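Local coordinates for protein probable zinc protease (Pseudomonas aeruginosa, PDB 4NNZ) that probably serves as a zinc-dependent metallopeptidase of the M16 family, forming one subunit of a heterodimeric protease, at residues F304-S309 against E378-S383; G38-T43 against T85-A90; W34-S39 against P187-L192. One frame throughout, in Å; residues are numbered along the deposited sequence.

Interaction 1: residues F304-S309 against E378-S383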
loop_
_atom_site.group_PDB
_atom_site.type_symbol
_atom_site.label_atom_id
_atom_site.label_comp_id
_atom_site.label_asym_id
_atom_site.label_seq_id
_atom_site.Cartn_x
_atom_site.Cartn_y
_atom_site.Cartn_z
ATOM N N PHE A 304 -0.374 21.147 -2.658
ATOM C CA PHE A 304 -1.698 21.057 -3.231
ATOM C C PHE A 304 -2.203 19.659 -3.516
ATOM O O PHE A 304 -2.748 19.405 -4.537
ATOM C CB PHE A 304 -1.830 21.946 -4.448
ATOM C CG PHE A 304 -1.487 23.349 -4.178
ATOM C CD1 PHE A 304 -2.386 24.174 -3.607
ATOM C CD2 PHE A 304 -0.249 23.820 -4.453
ATOM C CE1 PHE A 304 -2.079 25.460 -3.336
ATOM C CE2 PHE A 304 0.075 25.101 -4.181
ATOM C CZ PHE A 304 -0.845 25.926 -3.621
ATOM N N ASN A 305 -1.976 18.759 -2.587
ATOM C CA ASN A 305 -2.505 17.407 -2.645
ATOM C C ASN A 305 -3.922 17.214 -2.151
ATOM O O ASN A 305 -4.423 17.929 -1.344
ATOM C CB ASN A 305 -1.586 16.441 -1.912
ATOM C CG ASN A 305 -0.363 16.092 -2.695
ATOM O OD1 ASN A 305 -0.417 15.884 -3.888
ATOM N ND2 ASN A 305 0.737 16.009 -2.024
ATOM N N ARG A 306 -4.526 16.169 -2.638
ATOM C CA ARG A 306 -5.810 15.726 -2.222
ATOM C C ARG A 306 -5.756 15.376 -0.772
ATOM O O ARG A 306 -6.651 15.642 -0.029
ATOM C CB ARG A 306 -6.058 14.455 -2.961
ATOM C CG ARG A 306 -7.449 14.122 -3.348
ATOM C CD ARG A 306 -7.371 12.818 -4.086
ATOM N NE ARG A 306 -8.433 11.945 -3.699
ATOM C CZ ARG A 306 -8.327 10.654 -3.483
ATOM N NH1 ARG A 306 -7.197 10.023 -3.594
ATOM N NH2 ARG A 306 -9.393 9.999 -3.142
ATOM N N GLY A 307 -4.696 14.707 -0.398
ATOM C CA GLY A 307 -4.444 14.327 0.953
ATOM C C GLY A 307 -3.142 14.901 1.434
ATOM O O GLY A 307 -2.782 15.972 1.095
ATOM N N ASP A 308 -2.413 14.104 2.174
ATOM C CA ASP A 308 -1.152 14.458 2.771
ATOM C C ASP A 308 0.004 14.502 1.805
ATOM O O ASP A 308 -0.133 14.156 0.682
ATOM C CB ASP A 308 -0.829 13.488 3.879
ATOM C CG ASP A 308 -1.636 13.725 5.084
ATOM O OD1 ASP A 308 -2.096 14.844 5.277
ATOM O OD2 ASP A 308 -1.815 12.795 5.850
ATOM N N SER A 309 1.150 14.920 2.287
ATOM C CA SER A 309 2.255 15.238 1.447
ATOM C C SER A 309 3.597 14.976 2.080
ATOM O O SER A 309 3.692 14.510 3.164
ATOM C CB SER A 309 2.158 16.676 0.980
ATOM O OG SER A 309 3.109 16.924 -0.005
ATOM N N GLU A 378 -9.201 21.945 -8.279
ATOM C CA GLU A 378 -10.515 21.391 -8.360
ATOM C C GLU A 378 -10.582 19.866 -8.360
ATOM O O GLU A 378 -11.563 19.295 -7.991
ATOM C CB GLU A 378 -11.261 22.002 -9.530
ATOM C CG GLU A 378 -12.695 22.367 -9.232
ATOM C CD GLU A 378 -12.853 23.701 -8.562
ATOM O OE1 GLU A 378 -12.158 24.642 -8.915
ATOM O OE2 GLU A 378 -13.701 23.816 -7.692
ATOM N N SER A 379 -9.537 19.221 -8.808
ATOM C CA SER A 379 -9.499 17.792 -8.803
ATOM C C SER A 379 -9.109 17.262 -7.449
ATOM O O SER A 379 -9.186 16.100 -7.187
ATOM C CB SER A 379 -8.538 17.315 -9.865
ATOM O OG SER A 379 -8.584 18.207 -10.926
ATOM N N VAL A 380 -8.672 18.154 -6.600
ATOM C CA VAL A 380 -8.078 17.795 -5.364
ATOM C C VAL A 380 -8.972 18.188 -4.183
ATOM O O VAL A 380 -8.597 18.062 -3.053
ATOM C CB VAL A 380 -6.654 18.388 -5.364
ATOM C CG1 VAL A 380 -6.327 19.250 -4.182
ATOM C CG2 VAL A 380 -5.622 17.336 -5.634
ATOM N N GLY A 381 -10.172 18.643 -4.471
ATOM C CA GLY A 381 -11.051 19.105 -3.432
ATOM C C GLY A 381 -10.858 20.518 -2.926
ATOM O O GLY A 381 -11.376 20.872 -1.899
ATOM N N LEU A 382 -10.144 21.335 -3.660
ATOM C CA LEU A 382 -9.894 22.669 -3.234
ATOM C C LEU A 382 -10.543 23.543 -4.271
ATOM O O LEU A 382 -10.569 23.191 -5.416
ATOM C CB LEU A 382 -8.403 22.902 -3.192
ATOM C CG LEU A 382 -7.561 22.104 -2.221
ATOM C CD1 LEU A 382 -6.103 22.442 -2.359
ATOM C CD2 LEU A 382 -7.987 22.391 -0.821
ATOM N N SER A 383 -11.105 24.664 -3.864
ATOM C CA SER A 383 -11.727 25.588 -4.792
ATOM C C SER A 383 -10.730 26.332 -5.623
ATOM O O SER A 383 -9.626 26.540 -5.200
ATOM C CB SER A 383 -12.554 26.608 -4.051
ATOM O OG SER A 383 -13.200 27.452 -4.962
#
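The loop joining strands 294-301 and 309-317, neighbours in the five-stranded sheet, meets the turn after helix 367-379 where Val380 leans on the backbone of Phe304, Asn305 and Arg306. Both valine methyls do the touching. CG1 lies 3.6 Å from Phe304 O, and Asn305 O is its next neighbour. CG2 approaches Arg306 N to 3.4 Å, and it also faces Arg306 CB at 4.0 Å. No hydrogen bond crosses between the two segments; the 212 Å² is buried by van der Waals contact, mostly methyls against backbone atoms.

Helix 367-379 also packs on the six-stranded sheet through its contacts with Trp34, while residues 304-309 belong to a connection of the other sheet. The contact therefore lies between the two sheet systems of this M16 fold. At its flank, Leu382 holds CD1 anti to its CA (chi2 178°), which extends that methyl to the edge of the Phe304 ring. It stays near the ring plane, 4.3 Å from Phe304 CD1, and both residues also touch Leu377 of the helix. Arg306 follows a different course: its CG passes 4.1 Å from Val380 O, then the chain bends at chi3 (138°) and carries the guanidinium away from the turn, into a cation-pi contact with Tyr41.

Interaction 2: residues G38-T43 against T85-A90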
loop_
_atom_site.group_PDB
_atom_site.type_symbol
_atom_site.label_atom_id
_atom_site.label_comp_id
_atom_site.label_asym_id
_atom_site.label_seq_id
_atom_site.Cartn_x
_atom_site.Cartn_y
_atom_site.Cartn_z
ATOM N N GLY A 38 -6.890 8.598 -10.148
ATOM C CA GLY A 38 -5.472 8.670 -10.052
ATOM C C GLY A 38 -4.986 7.366 -9.542
ATOM O O GLY A 38 -5.777 6.521 -9.267
ATOM N N SER A 39 -3.688 7.234 -9.397
ATOM C CA SER A 39 -3.091 6.089 -8.788
ATOM C C SER A 39 -3.363 5.897 -7.315
ATOM O O SER A 39 -3.259 4.824 -6.846
ATOM C CB SER A 39 -1.614 5.986 -9.113
ATOM O OG SER A 39 -0.933 7.145 -8.797
ATOM N N SER A 40 -3.689 6.940 -6.591
ATOM C CA SER A 40 -3.995 6.804 -5.189
ATOM C C SER A 40 -5.344 6.146 -4.948
ATOM O O SER A 40 -5.638 5.742 -3.874
ATOM C CB SER A 40 -3.829 8.107 -4.428
ATOM O OG SER A 40 -4.614 9.137 -4.932
ATOM N N TYR A 41 -6.142 6.024 -5.976
ATOM C CA TYR A 41 -7.388 5.331 -5.887
ATOM C C TYR A 41 -7.241 3.852 -6.140
ATOM O O TYR A 41 -8.149 3.103 -5.955
ATOM C CB TYR A 41 -8.342 5.908 -6.910
ATOM C CG TYR A 41 -8.756 7.338 -6.722
ATOM C CD1 TYR A 41 -7.899 8.369 -6.976
ATOM C CD2 TYR A 41 -10.024 7.648 -6.351
ATOM C CE1 TYR A 41 -8.294 9.659 -6.834
ATOM C CE2 TYR A 41 -10.416 8.938 -6.198
ATOM C CZ TYR A 41 -9.551 9.934 -6.441
ATOM O OH TYR A 41 -9.984 11.189 -6.290
ATOM N N GLU A 42 -6.093 3.460 -6.632
ATOM C CA GLU A 42 -5.856 2.113 -7.092
ATOM C C GLU A 42 -5.608 1.112 -5.997
ATOM O O GLU A 42 -5.298 1.453 -4.917
ATOM C CB GLU A 42 -4.741 2.097 -8.117
ATOM C CG GLU A 42 -5.161 2.661 -9.458
ATOM C CD GLU A 42 -4.021 3.036 -10.386
ATOM O OE1 GLU A 42 -2.923 2.497 -10.290
ATOM O OE2 GLU A 42 -4.242 3.882 -11.233
ATOM N N THR A 43 -5.749 -0.142 -6.335
ATOM C CA THR A 43 -5.833 -1.224 -5.397
ATOM C C THR A 43 -4.757 -2.194 -5.727
ATOM O O THR A 43 -4.540 -2.450 -6.866
ATOM C CB THR A 43 -7.135 -1.989 -5.582
ATOM O OG1 THR A 43 -8.229 -1.110 -5.413
ATOM C CG2 THR A 43 -7.227 -3.069 -4.593
ATOM N N THR A 85 -1.561 11.439 -12.817
ATOM C CA THR A 85 -0.769 11.570 -11.631
ATOM C C THR A 85 -1.432 10.770 -10.562
ATOM O O THR A 85 -2.274 9.988 -10.834
ATOM C CB THR A 85 -0.670 13.014 -11.177
ATOM O OG1 THR A 85 -1.900 13.427 -10.627
ATOM C CG2 THR A 85 -0.397 13.881 -12.298
ATOM N N ASP A 86 -1.020 10.967 -9.337
ATOM C CA ASP A 86 -1.607 10.262 -8.238
ATOM C C ASP A 86 -3.044 10.610 -8.041
ATOM O O ASP A 86 -3.867 9.764 -7.856
ATOM C CB ASP A 86 -0.833 10.577 -6.979
ATOM C CG ASP A 86 0.602 10.134 -7.058
ATOM O OD1 ASP A 86 0.979 9.500 -8.041
ATOM O OD2 ASP A 86 1.372 10.401 -6.151
ATOM N N ASP A 87 -3.338 11.888 -8.062
ATOM C CA ASP A 87 -4.672 12.350 -7.837
ATOM C C ASP A 87 -5.531 12.687 -9.021
ATOM O O ASP A 87 -6.696 12.873 -8.850
ATOM C CB ASP A 87 -4.658 13.515 -6.874
ATOM C CG ASP A 87 -4.324 13.097 -5.489
ATOM O OD1 ASP A 87 -4.584 11.953 -5.164
ATOM O OD2 ASP A 87 -3.791 13.881 -4.730
ATOM N N TYR A 88 -4.984 12.766 -10.206
ATOM C CA TYR A 88 -5.804 13.140 -11.321
ATOM C C TYR A 88 -5.335 12.682 -12.676
ATOM O O TYR A 88 -4.233 12.273 -12.864
ATOM C CB TYR A 88 -6.032 14.638 -11.318
ATOM C CG TYR A 88 -4.783 15.402 -11.302
ATOM C CD1 TYR A 88 -4.086 15.615 -12.437
ATOM C CD2 TYR A 88 -4.273 15.866 -10.142
ATOM C CE1 TYR A 88 -2.914 16.301 -12.416
ATOM C CE2 TYR A 88 -3.111 16.565 -10.109
ATOM C CZ TYR A 88 -2.444 16.782 -11.252
ATOM O OH TYR A 88 -1.287 17.450 -11.227
ATOM N N THR A 89 -6.247 12.741 -13.619
ATOM C CA THR A 89 -5.968 12.540 -15.008
ATOM C C THR A 89 -6.514 13.676 -15.803
ATOM O O THR A 89 -7.663 13.945 -15.730
ATOM C CB THR A 89 -6.687 11.325 -15.476
ATOM O OG1 THR A 89 -6.377 10.278 -14.579
ATOM C CG2 THR A 89 -6.272 10.960 -16.854
ATOM N N ALA A 90 -5.686 14.333 -16.578
ATOM C CA ALA A 90 -6.131 15.485 -17.317
ATOM C C ALA A 90 -5.879 15.450 -18.801
ATOM O O ALA A 90 -4.827 15.137 -19.226
ATOM C CB ALA A 90 -5.537 16.729 -16.718
HETATM O O HOH W 1 -8.828 13.260 -7.216
#
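Ser40 brings its hydroxyl over the bend at Asp86 and Asp87. Its OG is 2.8 Å from Asp87 OD1 and 3.1 Å from Asp86 O, and its single proton can serve either acceptor. OG is turned between the backbone N and the carbonyl carbon (chi1 58°), a position from which both oxygens are reached. The same residue's amide is less ambiguous: Ser40 N donates to Asp86 O over 3.1 Å in an almost linear bond (178°), approaching from a direction tilted 20° from the carbonyl plane. A weak bond of 3.4 Å from Ser39 N to Thr85 O continues the backbone pairing.

Gly38 has no side chain, and its CA comes within 2.9 Å of Asp86 O in a CA-H...O contact, so the two backbones run very close at this point. Further along, the edge of the Tyr41 ring lies near Asp86 O, with Tyr41 CD1 4.4 Å away, and a water in the ring plane accepts from Tyr41 OH and donates to Asp87 O at 2.7 Å. Bonds from Tyr158 OH and Arg306 N to Asp87 OD2 restrain the carboxylate's rotation, consistent with OD1 being held towards Ser40. The 85-88 bend is itself braced by an ST motif, with Tyr88 N donating to Thr85 OG1 over 3.2 Å.

Strands 28-35 and 89-96 are sheet neighbours: 38-43 continues from the first towards helix 49-56, whose HxxEH sequence is the zinc-binding signature of active M16 peptidases, while 85-88 is the hairpin turn between strands 80-84 and 89-96.

Interaction 3: residues W34-S39 against P187-L192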
loop_
_atom_site.group_PDB
_atom_site.type_symbol
_atom_site.label_atom_id
_atom_site.label_comp_id
_atom_site.label_asym_id
_atom_site.label_seq_id
_atom_site.Cartn_x
_atom_site.Cartn_y
_atom_site.Cartn_z
ATOM N N TRP A 34 -10.484 17.515 -16.575
ATOM C CA TRP A 34 -9.819 16.901 -15.443
ATOM C C TRP A 34 -10.709 15.913 -14.750
ATOM O O TRP A 34 -11.743 16.255 -14.272
ATOM C CB TRP A 34 -9.440 17.967 -14.439
ATOM C CG TRP A 34 -8.423 18.888 -14.913
ATOM C CD1 TRP A 34 -8.561 19.792 -15.873
ATOM C CD2 TRP A 34 -7.087 18.989 -14.461
ATOM N NE1 TRP A 34 -7.422 20.452 -16.062
ATOM C CE2 TRP A 34 -6.487 19.973 -15.203
ATOM C CE3 TRP A 34 -6.340 18.330 -13.503
ATOM C CZ2 TRP A 34 -5.191 20.327 -15.021
ATOM C CZ3 TRP A 34 -5.072 18.671 -13.329
ATOM C CH2 TRP A 34 -4.494 19.655 -14.081
ATOM N N TYR A 35 -10.274 14.674 -14.676
ATOM C CA TYR A 35 -11.025 13.631 -14.039
ATOM C C TYR A 35 -10.388 13.339 -12.717
ATOM O O TYR A 35 -9.210 13.286 -12.625
ATOM C CB TYR A 35 -10.970 12.374 -14.854
ATOM C CG TYR A 35 -11.778 12.351 -16.111
ATOM C CD1 TYR A 35 -13.121 12.074 -16.098
ATOM C CD2 TYR A 35 -11.180 12.556 -17.322
ATOM C CE1 TYR A 35 -13.843 12.035 -17.256
ATOM C CE2 TYR A 35 -11.894 12.514 -18.480
ATOM C CZ TYR A 35 -13.224 12.251 -18.440
ATOM O OH TYR A 35 -13.893 12.221 -19.612
ATOM N N ARG A 36 -11.170 13.148 -11.679
ATOM C CA ARG A 36 -10.615 12.850 -10.390
ATOM C C ARG A 36 -10.370 11.377 -10.183
ATOM O O ARG A 36 -10.999 10.741 -9.389
ATOM C CB ARG A 36 -11.520 13.387 -9.320
ATOM C CG ARG A 36 -11.702 14.863 -9.369
ATOM C CD ARG A 36 -12.778 15.277 -8.414
ATOM N NE ARG A 36 -13.802 16.031 -9.088
ATOM C CZ ARG A 36 -15.081 15.729 -9.056
ATOM N NH1 ARG A 36 -15.502 14.685 -8.387
ATOM N NH2 ARG A 36 -15.934 16.471 -9.694
ATOM N N ILE A 37 -9.445 10.837 -10.923
ATOM C CA ILE A 37 -9.055 9.500 -10.705
ATOM C C ILE A 37 -7.551 9.469 -10.864
ATOM O O ILE A 37 -7.001 10.255 -11.566
ATOM C CB ILE A 37 -9.835 8.556 -11.621
ATOM C CG1 ILE A 37 -9.473 7.119 -11.333
ATOM C CG2 ILE A 37 -9.648 8.931 -13.055
ATOM C CD1 ILE A 37 -9.660 6.740 -9.907
ATOM N N GLY A 38 -6.890 8.598 -10.148
ATOM C CA GLY A 38 -5.472 8.670 -10.052
ATOM C C GLY A 38 -4.986 7.366 -9.542
ATOM O O GLY A 38 -5.777 6.521 -9.267
ATOM N N SER A 39 -3.688 7.234 -9.397
ATOM C CA SER A 39 -3.091 6.089 -8.788
ATOM C C SER A 39 -3.363 5.897 -7.315
ATOM O O SER A 39 -3.259 4.824 -6.846
ATOM C CB SER A 39 -1.614 5.986 -9.113
ATOM O OG SER A 39 -0.933 7.145 -8.797
ATOM N N PRO A 187 -19.218 12.246 -15.493
ATOM C CA PRO A 187 -19.397 13.687 -15.504
ATOM C C PRO A 187 -19.325 14.259 -14.137
ATOM O O PRO A 187 -18.816 15.320 -13.959
ATOM C CB PRO A 187 -20.791 13.843 -16.051
ATOM C CG PRO A 187 -21.097 12.562 -16.739
ATOM C CD PRO A 187 -19.953 11.638 -16.590
ATOM N N ASN A 188 -19.795 13.519 -13.166
ATOM C CA ASN A 188 -19.776 13.985 -11.818
ATOM C C ASN A 188 -18.445 13.713 -11.170
ATOM O O ASN A 188 -18.244 14.021 -10.029
ATOM C CB ASN A 188 -20.924 13.412 -11.022
ATOM C CG ASN A 188 -21.089 11.931 -11.202
ATOM O OD1 ASN A 188 -21.361 11.462 -12.277
ATOM N ND2 ASN A 188 -20.957 11.203 -10.131
ATOM N N ASN A 189 -17.530 13.133 -11.920
ATOM C CA ASN A 189 -16.164 13.005 -11.482
ATOM C C ASN A 189 -15.213 13.893 -12.225
ATOM O O ASN A 189 -14.048 13.711 -12.149
ATOM C CB ASN A 189 -15.702 11.570 -11.573
ATOM C CG ASN A 189 -14.614 11.261 -10.601
ATOM O OD1 ASN A 189 -14.566 11.813 -9.538
ATOM N ND2 ASN A 189 -13.730 10.398 -10.973
ATOM N N ALA A 190 -15.722 14.849 -12.956
ATOM C CA ALA A 190 -14.906 15.586 -13.877
ATOM C C ALA A 190 -15.080 17.082 -13.849
ATOM O O ALA A 190 -16.083 17.581 -13.443
ATOM C CB ALA A 190 -15.121 15.060 -15.270
ATOM N N THR A 191 -14.057 17.795 -14.261
ATOM C CA THR A 191 -14.137 19.236 -14.403
ATOM C C THR A 191 -13.699 19.696 -15.765
ATOM O O THR A 191 -12.683 19.316 -16.209
ATOM C CB THR A 191 -13.283 19.973 -13.391
ATOM O OG1 THR A 191 -13.621 19.536 -12.099
ATOM C CG2 THR A 191 -13.602 21.367 -13.428
ATOM N N LEU A 192 -14.473 20.544 -16.408
ATOM C CA LEU A 192 -14.116 21.074 -17.683
ATOM C C LEU A 192 -13.661 22.467 -17.443
ATOM O O LEU A 192 -14.329 23.205 -16.791
ATOM C CB LEU A 192 -15.324 21.117 -18.570
ATOM C CG LEU A 192 -15.119 21.883 -19.858
ATOM C CD1 LEU A 192 -14.076 21.224 -20.712
ATOM C CD2 LEU A 192 -16.414 21.999 -20.607
HETATM O O HOH W 2 -13.202 11.238 -7.495
HETATM O O HOH W 3 -18.058 16.956 -11.349
#
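A bend at chi3 (-125°) folds the Arg36 chain back over the peptide that follows Asn189, while Asn189 holds CG anti to its own N (chi1 -153°) and sends its amide the other way, towards the Arg36 carbonyl. The two side chains cross obliquely, with guanidinium and amide planes 88° apart. Asn189 C lies 3.6 Å from the guanidinium plane of Arg36, over its centre. From there NH1 donates to Asn188 O at 3.3 Å in a bent bond, the donor tilted from the carbonyl plane, and NH2 adds a weak bond to the same oxygen. In the opposite sense, Asn189 ND2 gives a weak 3.2 Å bond to Arg36 O; its firmer partner is Trp184 O. A water bridges Arg36 O and Asn189 OD1.

Beyond this polar end, along the strands, 28-35 and 190-196 pair antiparallel within the six-stranded sheet. Trp34 and Thr191 are a hydrogen-bonded pair: Trp34 N reaches Thr191 O at 2.9 Å, in the carbonyl plane, and Thr191 N reaches Trp34 O at 2.8 Å. Tyr35 and Ala190 form the next, non-hydrogen-bonded pair. The ladder ends with Arg36 N to Asn189 O (3.0 Å), after which an inverse gamma turn centred on Arg36 takes the chain out of the sheet. On the face bearing Tyr35 and Ala190, the ring atom Tyr35 CD1 packs 3.7 Å from Ala190 CB, and the ring also stacks on Tyr185 and touches Met111 of helix 100-112. The other face, with Trp34 and Thr191, is covered by helix 367-379.

How the interactions relate
Interaction 3 is the most buried of the three and combines strand pairing with a polar cluster of Arg36 and Asn189 just beyond it, whereas interactions 1 and 2 are only partly buried and join loops. Interaction 2 shares Gly38 and Ser39 with interaction 3 and is rooted in the same sheet, since Thr89 bonds to both Tyr35 and Ile37; its chemistry is that of hydroxyl, carboxylate and carbonyl groups. Interaction 1 instead relies on methyl groups, with no hydrogen bond between its segments. Arg306 connects it to interaction 2, and Ser379 touches Tyr88 of interaction 2 as well as Trp34 and Arg36 of interaction 3, tying the helix end to the sheet.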